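Local atomic coordinates of DYNE8 (Micromonospora chersina, PDB entry 4AMM), a protein that builds the polyketide in enediyne biosynthesis as an iterative synthase, the acyltransferase domain described here probably loading its acyl building blocks. Residues 212-225 with 237-251. Numbering follows the deposited sequence.
Sequences PSGMLSLRADLAAA and AVDNGERHVVVAGTR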
# COMPACT_ATOMS: atom_id res chain seq x y z
N PRO A 212 -21.37 -8.14 21.13
CA PRO A 212 -20.05 -7.58 21.14
C PRO A 212 -19.09 -8.53 20.40
O PRO A 212 -19.12 -9.71 20.56
CB PRO A 212 -19.68 -7.46 22.64
CG PRO A 212 -21.10 -7.31 23.28
CD PRO A 212 -21.96 -8.22 22.52
N SER A 213 -18.26 -7.86 19.58
CA SER A 213 -17.40 -8.63 18.63
C SER A 213 -16.18 -7.83 18.38
O SER A 213 -16.02 -6.65 18.60
CB SER A 213 -18.19 -8.97 17.35
OG SER A 213 -18.49 -7.87 16.57
N GLY A 214 -15.22 -8.52 17.76
CA GLY A 214 -13.92 -7.93 17.46
C GLY A 214 -13.01 -8.81 16.65
O GLY A 214 -13.49 -9.76 15.99
N MET A 215 -11.71 -8.49 16.77
CA MET A 215 -10.67 -9.13 15.90
C MET A 215 -9.42 -9.37 16.73
O MET A 215 -9.11 -8.60 17.67
CB MET A 215 -10.36 -8.28 14.63
CG MET A 215 -11.59 -7.95 13.87
SD MET A 215 -11.29 -6.86 12.45
CE MET A 215 -10.81 -8.01 11.12
N LEU A 216 -8.70 -10.44 16.38
CA LEU A 216 -7.56 -10.93 17.13
C LEU A 216 -6.45 -11.26 16.12
O LEU A 216 -6.71 -12.10 15.21
CB LEU A 216 -7.94 -12.17 17.95
CG LEU A 216 -6.84 -12.76 18.84
CD1 LEU A 216 -6.51 -11.76 19.97
CD2 LEU A 216 -7.37 -14.07 19.42
N SER A 217 -5.32 -10.61 16.19
CA SER A 217 -4.24 -10.85 15.24
C SER A 217 -3.33 -11.94 15.68
O SER A 217 -2.91 -11.91 16.87
CB SER A 217 -3.53 -9.55 15.04
OG SER A 217 -2.55 -9.74 14.00
N LEU A 218 -2.96 -12.86 14.81
CA LEU A 218 -2.09 -13.96 15.21
C LEU A 218 -0.78 -13.91 14.43
O LEU A 218 -0.79 -13.77 13.16
CB LEU A 218 -2.73 -15.34 14.91
CG LEU A 218 -4.15 -15.54 15.47
CD1 LEU A 218 -4.85 -16.77 14.93
CD2 LEU A 218 -4.11 -15.59 16.99
N ARG A 219 0.35 -14.12 15.13
CA ARG A 219 1.65 -14.27 14.44
C ARG A 219 1.85 -15.72 14.08
O ARG A 219 2.48 -16.48 14.77
CB ARG A 219 2.69 -13.80 15.47
CG ARG A 219 4.13 -13.80 14.95
CD ARG A 219 4.45 -12.73 13.88
NE ARG A 219 4.16 -11.30 14.20
CZ ARG A 219 4.84 -10.41 14.95
NH1 ARG A 219 5.94 -10.71 15.66
NH2 ARG A 219 4.35 -9.17 15.01
N ALA A 220 1.21 -16.10 12.98
CA ALA A 220 1.09 -17.48 12.54
C ALA A 220 0.51 -17.46 11.12
O ALA A 220 -0.00 -16.43 10.64
CB ALA A 220 0.12 -18.24 13.48
N ASP A 221 0.61 -18.62 10.44
CA ASP A 221 0.08 -18.76 9.11
C ASP A 221 -1.36 -19.22 9.07
O ASP A 221 -1.98 -19.49 10.11
CB ASP A 221 0.99 -19.63 8.24
CG ASP A 221 1.07 -21.06 8.66
OD1 ASP A 221 0.24 -21.66 9.33
OD2 ASP A 221 2.06 -21.72 8.23
N LEU A 222 -1.92 -19.32 7.87
CA LEU A 222 -3.36 -19.63 7.73
C LEU A 222 -3.70 -21.00 8.34
O LEU A 222 -4.71 -21.11 9.08
CB LEU A 222 -3.69 -19.55 6.24
CG LEU A 222 -5.17 -19.90 5.91
CD1 LEU A 222 -6.11 -18.86 6.46
CD2 LEU A 222 -5.33 -19.92 4.43
N ALA A 223 -2.93 -22.02 8.07
CA ALA A 223 -3.22 -23.33 8.68
C ALA A 223 -3.13 -23.29 10.19
O ALA A 223 -3.97 -23.91 10.88
CB ALA A 223 -2.21 -24.34 8.21
N ALA A 224 -2.14 -22.55 10.76
CA ALA A 224 -2.08 -22.52 12.18
C ALA A 224 -3.28 -21.77 12.72
O ALA A 224 -3.81 -22.16 13.80
CB ALA A 224 -0.76 -21.86 12.59
N ALA A 225 -3.68 -20.68 12.07
CA ALA A 225 -4.87 -19.96 12.51
C ALA A 225 -6.13 -20.79 12.51
O ALA A 225 -6.96 -20.73 13.41
CB ALA A 225 -5.09 -18.74 11.69
N ALA A 237 -10.50 -13.73 9.21
CA ALA A 237 -10.95 -12.49 8.69
C ALA A 237 -9.97 -11.91 7.70
O ALA A 237 -10.40 -11.37 6.67
CB ALA A 237 -11.15 -11.51 9.90
N VAL A 238 -8.65 -11.99 7.99
CA VAL A 238 -7.70 -11.32 7.11
C VAL A 238 -6.50 -12.28 7.01
O VAL A 238 -5.87 -12.62 8.01
CB VAL A 238 -7.23 -9.99 7.71
CG1 VAL A 238 -6.18 -9.31 6.75
CG2 VAL A 238 -8.41 -9.04 8.02
N ASP A 239 -6.18 -12.73 5.81
CA ASP A 239 -4.98 -13.60 5.56
C ASP A 239 -3.92 -12.72 4.98
O ASP A 239 -3.90 -12.42 3.76
CB ASP A 239 -5.32 -14.73 4.60
CG ASP A 239 -4.14 -15.59 4.30
OD1 ASP A 239 -3.07 -15.48 4.96
OD2 ASP A 239 -4.28 -16.36 3.26
N ASN A 240 -3.03 -12.17 5.82
CA ASN A 240 -2.06 -11.15 5.32
C ASN A 240 -0.75 -11.74 4.91
O ASN A 240 0.07 -11.07 4.30
CB ASN A 240 -1.74 -10.14 6.40
CG ASN A 240 -2.74 -9.06 6.45
OD1 ASN A 240 -3.39 -8.73 5.40
ND2 ASN A 240 -2.95 -8.50 7.65
N GLY A 241 -0.55 -13.01 5.24
CA GLY A 241 0.69 -13.75 4.86
C GLY A 241 1.03 -14.82 5.86
O GLY A 241 0.29 -15.12 6.81
N GLU A 242 2.21 -15.42 5.67
CA GLU A 242 2.69 -16.50 6.51
C GLU A 242 2.91 -16.10 7.95
O GLU A 242 2.98 -17.01 8.80
CB GLU A 242 4.02 -17.14 5.92
CG GLU A 242 3.78 -17.69 4.45
CD GLU A 242 2.90 -18.94 4.35
OE1 GLU A 242 3.00 -19.87 5.23
OE2 GLU A 242 2.16 -19.02 3.32
N ARG A 243 3.03 -14.80 8.19
CA ARG A 243 3.37 -14.30 9.54
C ARG A 243 2.23 -13.55 10.16
O ARG A 243 2.42 -13.03 11.23
CB ARG A 243 4.62 -13.38 9.44
CG ARG A 243 5.84 -14.02 8.71
CD ARG A 243 6.85 -13.01 8.30
NE ARG A 243 7.89 -13.76 7.60
CZ ARG A 243 9.01 -14.25 8.13
NH1 ARG A 243 9.29 -14.03 9.43
NH2 ARG A 243 9.80 -15.00 7.40
N HIS A 244 1.07 -13.47 9.52
CA HIS A 244 0.04 -12.58 10.05
C HIS A 244 -1.32 -13.02 9.55
O HIS A 244 -1.61 -12.81 8.36
CB HIS A 244 0.39 -11.17 9.62
CG HIS A 244 -0.48 -10.08 10.15
ND1 HIS A 244 -0.25 -8.78 9.77
CD2 HIS A 244 -1.55 -10.05 10.98
CE1 HIS A 244 -1.13 -7.99 10.36
NE2 HIS A 244 -1.96 -8.74 11.04
N VAL A 245 -2.16 -13.56 10.43
CA VAL A 245 -3.57 -13.92 10.05
C VAL A 245 -4.43 -13.34 11.17
O VAL A 245 -4.12 -13.50 12.40
CB VAL A 245 -3.72 -15.37 9.95
CG1 VAL A 245 -5.23 -15.72 9.64
CG2 VAL A 245 -2.86 -15.89 8.78
N VAL A 246 -5.51 -12.68 10.82
CA VAL A 246 -6.43 -12.04 11.79
C VAL A 246 -7.67 -12.92 11.82
O VAL A 246 -8.23 -13.25 10.73
CB VAL A 246 -6.74 -10.64 11.45
CG1 VAL A 246 -7.69 -9.97 12.48
CG2 VAL A 246 -5.47 -9.80 11.29
N VAL A 247 -8.17 -13.29 12.96
CA VAL A 247 -9.45 -13.96 13.18
C VAL A 247 -10.45 -13.03 13.81
O VAL A 247 -10.09 -11.96 14.34
CB VAL A 247 -9.37 -15.27 13.99
CG1 VAL A 247 -8.42 -16.26 13.28
CG2 VAL A 247 -8.90 -15.00 15.44
N ALA A 248 -11.73 -13.36 13.64
CA ALA A 248 -12.83 -12.46 14.08
C ALA A 248 -13.96 -13.31 14.61
O ALA A 248 -14.19 -14.44 14.23
CB ALA A 248 -13.30 -11.59 12.95
N GLY A 249 -14.70 -12.69 15.56
CA GLY A 249 -15.93 -13.33 16.15
C GLY A 249 -16.37 -12.53 17.36
O GLY A 249 -15.98 -11.44 17.51
N THR A 250 -17.35 -13.16 18.02
CA THR A 250 -17.82 -12.55 19.24
C THR A 250 -16.70 -12.58 20.29
O THR A 250 -15.72 -13.33 20.21
CB THR A 250 -19.05 -13.28 19.80
OG1 THR A 250 -18.64 -14.57 20.22
CG2 THR A 250 -20.21 -13.33 18.80
N ARG A 251 -16.88 -11.86 21.41
CA ARG A 251 -15.84 -11.86 22.42
C ARG A 251 -15.61 -13.24 23.05
O ARG A 251 -14.45 -13.70 23.16
CB ARG A 251 -16.15 -10.73 23.44
CG ARG A 251 -16.01 -9.33 22.83
CD ARG A 251 -14.70 -8.55 23.17
NE ARG A 251 -14.76 -7.27 22.44
CZ ARG A 251 -13.91 -6.89 21.48
NH1 ARG A 251 -12.84 -7.66 21.13
NH2 ARG A 251 -14.14 -5.70 20.88
O HOH W 1 -11.32 -6.47 18.84
O HOH W 2 1.76 -10.85 12.89
O HOH W 3 -1.23 -17.26 5.72
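In the small mixed sheet of the acyltransferase domain, strand 213-218 pairs antiparallel with central strand 244-250 through Gly214-Gly249, Leu216-Val247 and Leu218-Val245, each bonded in both directions; Leu216 N reaches Val247 O at 2.9 Å. On one face Met215 lies alongside Ala248, its CG against Ala248 CB, and the bend at chi3 (85°) brings its CE to 3.7 Å from Ala237 CB, beside Val246 CG1. On the other face Leu218 CD1 meets Val247 CG1 at 4.0 Å, the two side chains nearly perpendicular. Helix 222-229 lies over this side, with Ala225 CB 3.7 Å from Val245 CG1, while helix 251-264 packs on Leu216 and Val247. Where strand 213-218 begins, the guanidinium of Arg251 lays one face over the Ser213-Gly214 peptide; its NH2 bonds to Val273 O, and a water 3.0 Å from NH1 links it to Met215 N. With CG between its backbone N and carbonyl carbon (chi1 67°), the Asp221 carboxylate N-caps helix 222-229, OD1 accepting from Ala224 N at 2.9 Å. With an alanine here, that amide would probably lose its capping acceptor, leaving the first turn less firmly fixed. Strand order 268-270, 213-218, 244-250, 235-241, with two helices on one face, marks the ferredoxin-like subdomain of acyltransferases.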